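Local coordinates for protein endoglucanase (Clostridium thermocellum, PDB 2C4X) that binds beta-glucan chains and xyloglucan through its CBM44 module, here in a C-terminal PKD-CBM44 fragment of a cellulosomal enzyme that probably hydrolyses cellulose, at residues 142-147 with 235-240; 176-181 with 241-246; 63-68 with 91-96; 12-17 with 71-76. The protein carries 1 engineered substitution. One frame throughout, in Å; residues are numbered along the deposited sequence.

Contact 1: residues 142-147 with 235-240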
loop_
_atom_site.group_PDB
_atom_site.type_symbol
_atom_site.label_atom_id
_atom_site.label_comp_id
_atom_site.label_asym_id
_atom_site.label_seq_id
_atom_site.Cartn_x
_atom_site.Cartn_y
_atom_site.Cartn_z
ATOM N N VAL A 142 -7.970 -13.465 19.152
ATOM C CA VAL A 142 -9.345 -13.960 19.173
ATOM C C VAL A 142 -9.410 -15.362 19.771
ATOM O O VAL A 142 -8.655 -16.257 19.377
ATOM C CB VAL A 142 -9.965 -13.983 17.750
ATOM C CG1 VAL A 142 -11.412 -14.514 17.784
ATOM C CG2 VAL A 142 -9.904 -12.601 17.108
ATOM N N THR A 143 -10.316 -15.532 20.731
ATOM C CA THR A 143 -10.629 -16.835 21.298
ATOM C C THR A 143 -12.045 -17.199 20.861
ATOM O O THR A 143 -13.026 -16.606 21.331
ATOM C CB THR A 143 -10.518 -16.816 22.836
ATOM O OG1 THR A 143 -9.270 -16.221 23.209
ATOM C CG2 THR A 143 -10.600 -18.233 23.417
ATOM N N SER A 144 -12.151 -18.141 19.928
ATOM C CA SER A 144 -13.460 -18.564 19.462
ATOM C C SER A 144 -13.925 -19.823 20.173
ATOM O O SER A 144 -13.119 -20.691 20.524
ATOM C CB SER A 144 -13.510 -18.726 17.940
ATOM O OG SER A 144 -12.722 -19.805 17.495
ATOM N N GLU A 145 -15.232 -19.899 20.386
ATOM C CA GLU A 145 -15.844 -21.008 21.092
ATOM C C GLU A 145 -16.572 -21.940 20.125
ATOM O O GLU A 145 -17.196 -22.920 20.541
ATOM C CB GLU A 145 -16.784 -20.469 22.171
ATOM C CG GLU A 145 -16.073 -19.623 23.228
ATOM C CD GLU A 145 -15.091 -20.435 24.066
ATOM O OE1 GLU A 145 -15.511 -21.446 24.682
ATOM O OE2 GLU A 145 -13.896 -20.060 24.113
ATOM N N GLY A 146 -16.470 -21.634 18.835
ATOM C CA GLY A 146 -17.118 -22.423 17.796
ATOM C C GLY A 146 -17.419 -21.573 16.584
ATOM O O GLY A 146 -16.669 -20.643 16.270
ATOM N N GLU A 147 -18.519 -21.887 15.904
ATOM C CA GLU A 147 -18.976 -21.087 14.769
ATOM C C GLU A 147 -19.445 -19.714 15.236
ATOM O O GLU A 147 -20.430 -19.578 15.960
ATOM C CB GLU A 147 -20.078 -21.803 13.984
ATOM C CG GLU A 147 -19.597 -23.062 13.245
ATOM C CD GLU A 147 -20.741 -23.918 12.718
ATOM O OE1 GLU A 147 -21.786 -23.352 12.323
ATOM O OE2 GLU A 147 -20.596 -25.161 12.699
ATOM N N VAL A 235 -13.702 -11.523 11.106
ATOM C CA VAL A 235 -13.275 -12.911 10.928
ATOM C C VAL A 235 -14.444 -13.857 11.216
ATOM O O VAL A 235 -15.159 -13.676 12.197
ATOM C CB VAL A 235 -12.071 -13.254 11.842
ATOM C CG1 VAL A 235 -11.725 -14.709 11.743
ATOM C CG2 VAL A 235 -10.874 -12.457 11.431
ATOM N N GLN A 236 -14.641 -14.845 10.344
ATOM C CA GLN A 236 -15.606 -15.909 10.595
ATOM C C GLN A 236 -14.869 -17.110 11.177
ATOM O O GLN A 236 -13.931 -17.629 10.569
ATOM C CB GLN A 236 -16.363 -16.300 9.314
ATOM C CG GLN A 236 -17.497 -17.310 9.532
ATOM C CD GLN A 236 -17.879 -18.078 8.270
ATOM O OE1 GLN A 236 -17.742 -17.580 7.150
ATOM N NE2 GLN A 236 -18.370 -19.299 8.451
ATOM N N THR A 237 -15.292 -17.542 12.359
ATOM C CA THR A 237 -14.672 -18.678 13.027
ATOM C C THR A 237 -15.528 -19.933 12.842
ATOM O O THR A 237 -16.759 -19.849 12.771
ATOM C CB THR A 237 -14.424 -18.401 14.523
ATOM O OG1 THR A 237 -15.674 -18.182 15.190
ATOM C CG2 THR A 237 -13.519 -17.163 14.699
ATOM N N ILE A 238 -14.867 -21.084 12.747
ATOM C CA ILE A 238 -15.556 -22.343 12.453
ATOM C C ILE A 238 -15.398 -23.410 13.531
ATOM O O ILE A 238 -16.120 -24.410 13.528
ATOM C CB ILE A 238 -15.161 -22.916 11.071
ATOM C CG1 ILE A 238 -13.643 -22.854 10.867
ATOM C CG2 ILE A 238 -15.913 -22.167 9.971
ATOM C CD1 ILE A 238 -13.072 -24.039 10.099
ATOM N N ASP A 239 -14.457 -23.191 14.446
ATOM C CA ASP A 239 -14.207 -24.123 15.546
ATOM C C ASP A 239 -13.635 -23.385 16.756
ATOM O O ASP A 239 -13.358 -22.183 16.683
ATOM C CB ASP A 239 -13.248 -25.232 15.096
ATOM C CG ASP A 239 -13.430 -26.532 15.880
ATOM O OD1 ASP A 239 -14.201 -26.566 16.870
ATOM O OD2 ASP A 239 -12.792 -27.533 15.497
ATOM N N GLU A 240 -13.488 -24.106 17.867
ATOM C CA GLU A 240 -12.798 -23.600 19.052
ATOM C C GLU A 240 -11.324 -23.352 18.745
ATOM O O GLU A 240 -10.733 -24.038 17.904
ATOM C CB GLU A 240 -12.899 -24.607 20.197
ATOM C CG GLU A 240 -14.151 -24.504 21.047
ATOM C CD GLU A 240 -14.198 -25.567 22.137
ATOM O OE1 GLU A 240 -13.182 -25.745 22.852
ATOM O OE2 GLU A 240 -15.255 -26.230 22.277
#

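Contact 2: residues 176-181 with 241-246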
loop_
_atom_site.group_PDB
_atom_site.type_symbol
_atom_site.label_atom_id
_atom_site.label_comp_id
_atom_site.label_asym_id
_atom_site.label_seq_id
_atom_site.Cartn_x
_atom_site.Cartn_y
_atom_site.Cartn_z
ATOM N N ALA A 176 -5.364 -21.692 12.017
ATOM C CA ALA A 176 -6.388 -20.978 12.777
ATOM C C ALA A 176 -7.776 -21.534 12.456
ATOM O O ALA A 176 -8.018 -21.969 11.325
ATOM C CB ALA A 176 -6.327 -19.474 12.478
ATOM N N PRO A 177 -8.693 -21.529 13.449
ATOM C CA PRO A 177 -10.060 -22.018 13.241
ATOM C C PRO A 177 -10.948 -21.003 12.514
ATOM O O PRO A 177 -12.031 -20.661 13.004
ATOM C CB PRO A 177 -10.563 -22.233 14.668
ATOM C CG PRO A 177 -9.853 -21.202 15.462
ATOM C CD PRO A 177 -8.481 -21.091 14.845
ATOM N N ILE A 178 -10.499 -20.528 11.355
ATOM C CA ILE A 178 -11.258 -19.507 10.636
ATOM C C ILE A 178 -11.641 -19.952 9.223
ATOM O O ILE A 178 -10.904 -20.713 8.578
ATOM C CB ILE A 178 -10.547 -18.104 10.646
ATOM C CG1 ILE A 178 -9.587 -17.933 9.476
ATOM C CG2 ILE A 178 -9.792 -17.872 11.954
ATOM C CD1 ILE A 178 -9.387 -16.471 9.094
ATOM N N ALA A 179 -12.806 -19.493 8.768
ATOM C CA ALA A 179 -13.309 -19.799 7.432
ATOM C C ALA A 179 -12.934 -18.691 6.455
ATOM O O ALA A 179 -12.555 -18.949 5.309
ATOM C CB ALA A 179 -14.818 -19.972 7.472
ATOM N N ALA A 180 -13.042 -17.453 6.924
ATOM C CA ALA A 180 -12.861 -16.283 6.084
ATOM C C ALA A 180 -12.467 -15.080 6.918
ATOM O O ALA A 180 -12.653 -15.056 8.138
ATOM C CB ALA A 180 -14.148 -15.979 5.308
ATOM N N ILE A 181 -11.920 -14.085 6.237
ATOM C CA ILE A 181 -11.583 -12.811 6.835
ATOM C C ILE A 181 -12.007 -11.727 5.843
ATOM O O ILE A 181 -11.966 -11.941 4.628
ATOM C CB ILE A 181 -10.067 -12.753 7.183
ATOM C CG1 ILE A 181 -9.734 -11.512 8.010
ATOM C CG2 ILE A 181 -9.192 -12.871 5.921
ATOM C CD1 ILE A 181 -8.425 -11.627 8.774
ATOM N N GLY A 241 -10.735 -22.376 19.431
ATOM C CA GLY A 241 -9.310 -22.090 19.291
ATOM C C GLY A 241 -8.947 -20.637 19.517
ATOM O O GLY A 241 -9.802 -19.751 19.440
ATOM N N GLU A 242 -7.669 -20.401 19.794
ATOM C CA GLU A 242 -7.138 -19.058 19.971
ATOM C C GLU A 242 -6.115 -18.757 18.877
ATOM O O GLU A 242 -5.263 -19.597 18.562
ATOM C CB GLU A 242 -6.507 -18.910 21.357
ATOM C CG GLU A 242 -6.131 -17.474 21.738
ATOM C CD GLU A 242 -5.507 -17.379 23.132
ATOM O OE1 GLU A 242 -5.052 -18.416 23.668
ATOM O OE2 GLU A 242 -5.473 -16.262 23.698
ATOM N N PHE A 243 -6.221 -17.567 18.290
ATOM C CA PHE A 243 -5.334 -17.136 17.211
ATOM C C PHE A 243 -5.081 -15.627 17.255
ATOM O O PHE A 243 -5.891 -14.861 17.796
ATOM C CB PHE A 243 -5.881 -17.568 15.837
ATOM C CG PHE A 243 -7.267 -17.044 15.527
ATOM C CD1 PHE A 243 -8.403 -17.734 15.952
ATOM C CD2 PHE A 243 -7.434 -15.874 14.797
ATOM C CE1 PHE A 243 -9.681 -17.258 15.666
ATOM C CE2 PHE A 243 -8.705 -15.388 14.510
ATOM C CZ PHE A 243 -9.835 -16.087 14.941
ATOM N N THR A 244 -3.959 -15.202 16.678
ATOM C CA THR A 244 -3.575 -13.797 16.716
ATOM C C THR A 244 -3.343 -13.225 15.328
ATOM O O THR A 244 -2.523 -13.724 14.550
ATOM C CB THR A 244 -2.349 -13.554 17.646
ATOM O OG1 THR A 244 -2.718 -13.882 18.988
ATOM C CG2 THR A 244 -1.918 -12.092 17.607
ATOM N N ILE A 245 -4.096 -12.170 15.032
ATOM C CA ILE A 245 -3.984 -11.444 13.774
ATOM C C ILE A 245 -3.306 -10.108 14.048
ATOM O O ILE A 245 -3.532 -9.496 15.087
ATOM C CB ILE A 245 -5.382 -11.266 13.130
ATOM C CG1 ILE A 245 -5.840 -12.594 12.513
ATOM C CG2 ILE A 245 -5.389 -10.146 12.087
ATOM C CD1 ILE A 245 -7.331 -12.737 12.403
ATOM N N TYR A 246 -2.445 -9.682 13.125
ATOM C CA TYR A 246 -1.815 -8.374 13.216
ATOM C C TYR A 246 -2.349 -7.466 12.117
ATOM O O TYR A 246 -2.592 -7.910 10.991
ATOM C CB TYR A 246 -0.291 -8.493 13.139
ATOM C CG TYR A 246 0.311 -9.297 14.269
ATOM C CD1 TYR A 246 0.368 -10.688 14.205
ATOM C CD2 TYR A 246 0.813 -8.670 15.407
ATOM C CE1 TYR A 246 0.914 -11.436 15.246
ATOM C CE2 TYR A 246 1.363 -9.408 16.450
ATOM C CZ TYR A 246 1.413 -10.792 16.361
ATOM O OH TYR A 246 1.962 -11.537 17.382
#

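Contact 3: residues 63-68 with 91-96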
loop_
_atom_site.group_PDB
_atom_site.type_symbol
_atom_site.label_atom_id
_atom_site.label_comp_id
_atom_site.label_asym_id
_atom_site.label_seq_id
_atom_site.Cartn_x
_atom_site.Cartn_y
_atom_site.Cartn_z
ATOM N N TYR A 63 21.102 7.784 -8.031
ATOM C CA TYR A 63 20.272 8.846 -7.481
ATOM C C TYR A 63 19.556 8.403 -6.195
ATOM O O TYR A 63 19.219 7.231 -6.044
ATOM C CB TYR A 63 19.247 9.322 -8.532
ATOM C CG TYR A 63 18.637 10.649 -8.172
ATOM C CD1 TYR A 63 19.381 11.822 -8.282
ATOM C CD2 TYR A 63 17.336 10.733 -7.666
ATOM C CE1 TYR A 63 18.852 13.040 -7.920
ATOM C CE2 TYR A 63 16.790 11.957 -7.305
ATOM C CZ TYR A 63 17.552 13.106 -7.435
ATOM O OH TYR A 63 17.045 14.333 -7.069
ATOM N N LYS A 64 19.324 9.354 -5.289
ATOM C CA LYS A 64 18.610 9.120 -4.032
ATOM C C LYS A 64 17.450 10.097 -3.901
ATOM O O LYS A 64 17.617 11.293 -4.143
ATOM C CB LYS A 64 19.548 9.334 -2.833
ATOM C CG LYS A 64 20.756 8.432 -2.789
ATOM C CD LYS A 64 21.666 8.761 -1.607
ATOM C CE LYS A 64 22.740 9.749 -1.999
ATOM N NZ LYS A 64 23.752 9.971 -0.898
ATOM N N TYR A 65 16.281 9.591 -3.508
ATOM C CA TYR A 65 15.123 10.449 -3.247
ATOM C C TYR A 65 14.991 10.672 -1.746
ATOM O O TYR A 65 15.095 9.731 -0.952
ATOM C CB TYR A 65 13.840 9.827 -3.799
ATOM C CG TYR A 65 13.775 9.780 -5.306
ATOM C CD1 TYR A 65 13.269 10.862 -6.030
ATOM C CD2 TYR A 65 14.231 8.664 -6.007
ATOM C CE1 TYR A 65 13.199 10.826 -7.426
ATOM C CE2 TYR A 65 14.169 8.615 -7.411
ATOM C CZ TYR A 65 13.648 9.705 -8.107
ATOM O OH TYR A 65 13.572 9.685 -9.480
ATOM N N LYS A 66 14.783 11.921 -1.352
ATOM C CA LYS A 66 14.734 12.222 0.073
ATOM C C LYS A 66 13.359 11.993 0.671
ATOM O O LYS A 66 13.252 11.650 1.841
ATOM C CB LYS A 66 15.258 13.634 0.357
ATOM C CG LYS A 66 14.228 14.702 0.581
ATOM C CD LYS A 66 14.836 15.836 1.376
ATOM C CE LYS A 66 13.996 17.106 1.282
ATOM N NZ LYS A 66 13.868 17.628 -0.128
ATOM N N ASN A 67 12.310 12.172 -0.137
ATOM C CA ASN A 67 10.940 12.016 0.342
ATOM C C ASN A 67 10.227 10.869 -0.358
ATOM O O ASN A 67 10.546 10.549 -1.518
ATOM C CB ASN A 67 10.148 13.317 0.168
ATOM C CG ASN A 67 10.651 14.427 1.068
ATOM O OD1 ASN A 67 10.940 15.534 0.610
ATOM N ND2 ASN A 67 10.765 14.135 2.349
ATOM N N PRO A 68 9.271 10.234 0.341
ATOM C CA PRO A 68 8.481 9.204 -0.341
ATOM C C PRO A 68 7.567 9.806 -1.417
ATOM O O PRO A 68 7.262 11.003 -1.385
ATOM C CB PRO A 68 7.660 8.555 0.783
ATOM C CG PRO A 68 7.697 9.499 1.922
ATOM C CD PRO A 68 8.895 10.396 1.764
ATOM N N ILE A 91 8.782 5.717 -10.858
ATOM C CA ILE A 91 9.389 5.040 -9.718
ATOM C C ILE A 91 8.665 5.437 -8.425
ATOM O O ILE A 91 8.416 6.630 -8.173
ATOM C CB ILE A 91 10.936 5.329 -9.635
ATOM C CG1 ILE A 91 11.628 4.425 -8.597
ATOM C CG2 ILE A 91 11.229 6.828 -9.370
ATOM C CD1 ILE A 91 13.164 4.512 -8.658
ATOM N N LYS A 92 8.324 4.435 -7.619
ATOM C CA LYS A 92 7.721 4.673 -6.316
ATOM C C LYS A 92 8.747 4.507 -5.199
ATOM O O LYS A 92 9.454 3.500 -5.122
ATOM C CB LYS A 92 6.500 3.767 -6.093
ATOM C CG LYS A 92 5.783 4.048 -4.777
ATOM C CD LYS A 92 4.571 3.142 -4.552
ATOM C CE LYS A 92 4.244 3.080 -3.062
ATOM N NZ LYS A 92 2.944 2.407 -2.802
ATOM N N VAL A 93 8.829 5.516 -4.341
ATOM C CA VAL A 93 9.764 5.524 -3.226
ATOM C C VAL A 93 8.939 5.521 -1.939
ATOM O O VAL A 93 8.014 6.328 -1.777
ATOM C CB VAL A 93 10.698 6.766 -3.273
ATOM C CG1 VAL A 93 11.714 6.765 -2.107
ATOM C CG2 VAL A 93 11.436 6.863 -4.639
ATOM N N THR A 94 9.273 4.603 -1.033
ATOM C CA THR A 94 8.574 4.494 0.240
ATOM C C THR A 94 9.512 4.941 1.359
ATOM O O THR A 94 10.737 4.999 1.174
ATOM C CB THR A 94 8.042 3.056 0.509
ATOM O OG1 THR A 94 9.140 2.150 0.628
ATOM C CG2 THR A 94 7.121 2.584 -0.621
ATOM N N SER A 95 8.933 5.277 2.505
ATOM C CA SER A 95 9.696 5.790 3.642
ATOM C C SER A 95 10.660 4.729 4.194
ATOM O O SER A 95 10.278 3.573 4.363
ATOM C CB SER A 95 8.729 6.246 4.733
ATOM O OG SER A 95 9.366 7.169 5.596
ATOM N N ALA A 96 11.900 5.127 4.474
ATOM C CA ALA A 96 12.910 4.203 5.013
ATOM C C ALA A 96 12.571 3.786 6.434
ATOM O O ALA A 96 12.791 2.634 6.811
ATOM C CB ALA A 96 14.299 4.821 4.965
#

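Contact 4: residues 12-17 with 71-76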
loop_
_atom_site.group_PDB
_atom_site.type_symbol
_atom_site.label_atom_id
_atom_site.label_comp_id
_atom_site.label_asym_id
_atom_site.label_seq_id
_atom_site.Cartn_x
_atom_site.Cartn_y
_atom_site.Cartn_z
ATOM N N ALA A 12 15.745 5.715 -26.947
ATOM C CA ALA A 12 15.912 5.985 -25.531
ATOM C C ALA A 12 15.134 4.954 -24.713
ATOM O O ALA A 12 13.949 4.683 -24.960
ATOM C CB ALA A 12 15.439 7.394 -25.199
ATOM N N ILE A 13 15.813 4.364 -23.744
ATOM C CA ILE A 13 15.175 3.392 -22.855
ATOM C C ILE A 13 16.036 3.289 -21.607
ATOM O O ILE A 13 17.255 3.472 -21.666
ATOM C CB ILE A 13 15.020 1.986 -23.520
ATOM C CG1 ILE A 13 14.079 1.095 -22.684
ATOM C CG2 ILE A 13 16.392 1.335 -23.722
ATOM C CD1 ILE A 13 13.582 -0.163 -23.382
ATOM N N PHE A 14 15.397 3.018 -20.479
ATOM C CA PHE A 14 16.140 2.714 -19.269
ATOM C C PHE A 14 15.387 1.770 -18.365
ATOM O O PHE A 14 14.168 1.632 -18.475
ATOM C CB PHE A 14 16.547 3.998 -18.519
ATOM C CG PHE A 14 15.396 4.735 -17.880
ATOM C CD1 PHE A 14 14.727 5.746 -18.572
ATOM C CD2 PHE A 14 15.001 4.438 -16.577
ATOM C CE1 PHE A 14 13.666 6.443 -17.974
ATOM C CE2 PHE A 14 13.941 5.119 -15.976
ATOM C CZ PHE A 14 13.275 6.121 -16.672
ATOM N N THR A 15 16.146 1.103 -17.491
ATOM C CA THR A 15 15.608 0.354 -16.365
ATOM C C THR A 15 16.248 0.922 -15.086
ATOM O O THR A 15 17.182 1.731 -15.155
ATOM C CB THR A 15 15.912 -1.161 -16.472
ATOM O OG1 THR A 15 17.330 -1.363 -16.482
ATOM C CG2 THR A 15 15.311 -1.762 -17.743
ATOM N N PHE A 16 15.741 0.518 -13.922
ATOM C CA PHE A 16 16.348 0.942 -12.662
ATOM C C PHE A 16 16.315 -0.179 -11.635
ATOM O O PHE A 16 15.521 -1.111 -11.741
ATOM C CB PHE A 16 15.713 2.236 -12.106
ATOM C CG PHE A 16 14.222 2.149 -11.903
ATOM C CD1 PHE A 16 13.687 1.530 -10.766
ATOM C CD2 PHE A 16 13.355 2.687 -12.845
ATOM C CE1 PHE A 16 12.314 1.442 -10.580
ATOM C CE2 PHE A 16 11.966 2.595 -12.674
ATOM C CZ PHE A 16 11.448 1.973 -11.532
ATOM N N SER A 17 17.202 -0.069 -10.652
ATOM C CA SER A 17 17.329 -1.033 -9.572
ATOM C C SER A 17 17.737 -0.278 -8.297
ATOM O O SER A 17 18.596 0.606 -8.373
ATOM C CB SER A 17 18.401 -2.057 -9.941
ATOM O OG SER A 17 18.330 -3.161 -9.063
ATOM N N TYR A 71 7.427 9.199 -8.560
ATOM C CA TYR A 71 8.147 10.139 -9.405
ATOM C C TYR A 71 8.161 9.689 -10.870
ATOM O O TYR A 71 8.342 8.509 -11.155
ATOM C CB TYR A 71 9.584 10.284 -8.887
ATOM C CG TYR A 71 9.649 10.781 -7.453
ATOM C CD1 TYR A 71 9.625 12.141 -7.177
ATOM C CD2 TYR A 71 9.692 9.880 -6.370
ATOM C CE1 TYR A 71 9.676 12.612 -5.864
ATOM C CE2 TYR A 71 9.742 10.348 -5.030
ATOM C CZ TYR A 71 9.731 11.713 -4.801
ATOM O OH TYR A 71 9.784 12.212 -3.528
ATOM N N LYS A 72 7.970 10.635 -11.788
ATOM C CA LYS A 72 8.137 10.366 -13.215
ATOM C C LYS A 72 9.571 10.696 -13.609
ATOM O O LYS A 72 9.999 11.840 -13.477
ATOM C CB LYS A 72 7.162 11.199 -14.053
ATOM C CG LYS A 72 5.698 10.954 -13.735
ATOM C CD LYS A 72 4.780 12.009 -14.385
ATOM C CE LYS A 72 4.466 11.698 -15.833
ATOM N NZ LYS A 72 3.228 12.438 -16.281
ATOM N N VAL A 73 10.306 9.693 -14.073
ATOM C CA VAL A 73 11.699 9.873 -14.474
ATOM C C VAL A 73 11.724 9.897 -15.991
ATOM O O VAL A 73 11.297 8.936 -16.634
ATOM C CB VAL A 73 12.618 8.758 -13.907
ATOM C CG1 VAL A 73 14.097 8.962 -14.356
ATOM C CG2 VAL A 73 12.499 8.717 -12.380
ATOM N N LYS A 74 12.165 11.027 -16.550
ATOM C CA LYS A 74 12.267 11.189 -17.985
ATOM C C LYS A 74 13.725 11.175 -18.419
ATOM O O LYS A 74 14.544 11.940 -17.901
ATOM C CB LYS A 74 11.596 12.493 -18.445
ATOM C CG LYS A 74 11.706 12.740 -19.955
ATOM C CD LYS A 74 10.975 14.013 -20.331
ATOM C CE LYS A 74 10.776 14.124 -21.827
ATOM N NZ LYS A 74 10.270 15.494 -22.209
ATOM N N LEU A 75 14.041 10.302 -19.374
ATOM C CA LEU A 75 15.357 10.283 -19.983
ATOM C C LEU A 75 15.264 10.834 -21.388
ATOM O O LEU A 75 14.415 10.406 -22.168
ATOM C CB LEU A 75 15.901 8.849 -20.056
ATOM C CG LEU A 75 17.106 8.589 -20.979
ATOM C CD1 LEU A 75 18.386 9.214 -20.392
ATOM C CD2 LEU A 75 17.281 7.076 -21.212
ATOM N N ILE A 76 16.155 11.765 -21.712
ATOM C CA ILE A 76 16.362 12.185 -23.085
ATOM C C ILE A 76 17.775 11.791 -23.532
ATOM O O ILE A 76 18.774 12.099 -22.873
ATOM C CB ILE A 76 16.130 13.700 -23.274
ATOM C CG1 ILE A 76 14.685 14.072 -22.921
ATOM C CG2 ILE A 76 16.434 14.132 -24.723
ATOM C CD1 ILE A 76 14.442 15.579 -22.764
#

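Contact 1: residues 142-147 with 235-240
Ser-144 and Thr-237 meet side by side where two chain corners close one end of the CBM44 beta-sandwich. Residues 146-147 carry the chain out of strand 137-145 into the facing sheet, and 239-240 bring it back from strand 229-238. The pair illustrates how buried hydroxyls can tie two such corners together: each donates to a carbonyl of the other corner. Ser-144 OG reaches Asp-239 O at 2.6 Å and lies in the carbonyl plane, with a C=O...donor angle of 158°. Thr-237 OG1 gives its proton to Gly-146 O at 2.9 Å, nearly along the C=O axis (162°), and has a weak second link to Gly-148 O. Both hydroxyls sit between their own backbone N and carbonyl carbon (chi1 68° for Ser-144), which swings the oxygens into the seam. Beside them, Ser-144 CB packs 3.6 Å from Thr-237 CG2. Gly-146 adopts backbone angles that suit glycine, and its buried N finds no partner. Within its own corner, Glu-240 N hydrogen-bonds to Asp-239 OD1 from above the carboxylate plane. CA-H...O contacts flank the hydroxyl pair: Glu-240 CA to Ser-144 O at 3.3 Å and Glu-147 CA to Thr-237 O at 3.2 Å.

Contact 2: residues 176-181 with 241-246
Pro-177, at the centre of an inverse gamma turn, lies with its ring against Phe-243 and Gly-241 of the facing strand. The turn is closed by a weak backbone bond from Ile-178 N to Ala-176 O, and it makes three successive residues available to one aromatic ring. Pro-177 CD comes within 3.5 Å of Phe-243 CD1, the two side chains meeting at a slant, while Ala-176 CB lies 3.9 Å from Phe-243 CB near the root of the ring. The third neighbour takes a different approach. Ile-178 sends its CG2 methyl over one face of the Phe-243 ring in a CH-pi contact, 3.7 Å from the centroid and 21° off the normal, displaced toward the CZ side. Its CG2 stands anti to the carbonyl carbon, which points that methyl at the ring. With chi1 at 58°, the ring of Phe-243 tucks over its own backbone toward the turn. Nearer the start of strand 241-251, Gly-241 CA is 4.0 Å from Pro-177 CG, at a spot where a CB would collide with the proline. Further along both segments, Ile-181 and Ile-245 extend toward each other and touch tip to tip, CD1 to CD1, at 3.9 Å; Ile-245 CD1 also lies in plane at the edge of the Phe-243 ring. Val-142, Val-235 and Ile-170 pack around the same cluster. With strand 178-187 in one sheet and 241-251 in the other, this is the apolar core between the two sheets of a beta-sandwich carbohydrate-binding module.

Contact 3: residues 63-68 with 91-96
Val-93 and Tyr-65 pack together inside the PKD domain, a beta-sandwich of the immunoglobulin-like type, where the loop joining strand 60-63 to strand 69-79 passes from one sheet to the other. Val-93 loses the most surface here. Its CG2 methyl, anti to the carbonyl carbon, is directed at the root of the tyrosine and lies 3.6 Å from Tyr-65 CD2, the two side chains crossing at about a right angle. CG1, on the other branch, faces the loop backbone, 4.0 Å from Asn-67 O. Tyr-65 continues past the valine to Ile-91, whose CG2 is 3.7 Å from Tyr-65 OH and 4.0 Å from CE2. More than these methyls holds the ring: Tyr-63 CE2 stands over the centre of one face of the Tyr-65 ring, Tyr-71 stacks against the other, and Tyr-65 OH is hydrogen-bonded to Phe-48 O, which fixes the far end of the side chain. Pro-68, the third large contributor, meets the strand with CA and the ring atom CB, where the loop is about to enter strand 69-79. Just past strand 84-93 comes Ser-95, whose OG bonds to Thr-97 O. Pro-68 CB rests 3.9 Å from Ser-95 N, and Pro-68 CA lies 3.2 Å from Val-93 O.

Contact 4: residues 12-17 with 71-76
Phe-14 slots its ring against Leu-75 and Val-73 of the facing strand, and following it outward shows how one aromatic can span two residues of a sheet. At CB the contact is loose, 4.2 Å from Leu-75 CD2. A chi1 of 70° then drops the ring toward strand 69-79. CD1 passes Leu-75 CB at 3.6 Å, the two side chains lying alongside and running opposite ways. One atom further on, CE1 keeps touch with Leu-75 CB but already approaches the backbone, 3.7 Å from Val-73 O. The tip, CZ, comes closest to that oxygen at 3.4 Å; the oxygen lies at the ring edge, in its plane. CE2 and CZ both border Val-73 CG1, which is 3.8 Å from CZ. Trp-46 and Phe-87 make edge-to-face pairs with the ring. The same Leu-75 CD2 also touches Ile-13 O at 3.6 Å and lies near Ala-12 CB. Residues 12-14 lead into strand 15-17 of the smaller sheet, whereas strand 69-79 is an inner strand of the other: an aromatic side chain packed between the two sheets, as in the core of an immunoglobulin-like beta-sandwich.

In the fold
The four contacts fall into two groups, one per domain. Contacts 1 and 2 adjoin in the CBM44 module, their centres 7 Å apart, and share backbone links such as Gln-236 O to Ala-179 N. In the PKD domain contact 3 sets the linking loop on strand 84-93 and contact 4 packs the two sheets together; their centres are 15 Å apart, and Ile-91 O pairs with Tyr-71 N between them. Centres of contacts 2 and 3 are about 35 Å apart. The Ala-12 side chain is about 12 Å from the calcium of Asn-7, Gln-8, Asp-36, Asp-38 and Asp-79; those of Ser-95 and Ile-245 are about 11 and 14 Å from the calcium of Asp-99, Asn-104, Glu-106, Lys-133, Arg-136 and Asp-248.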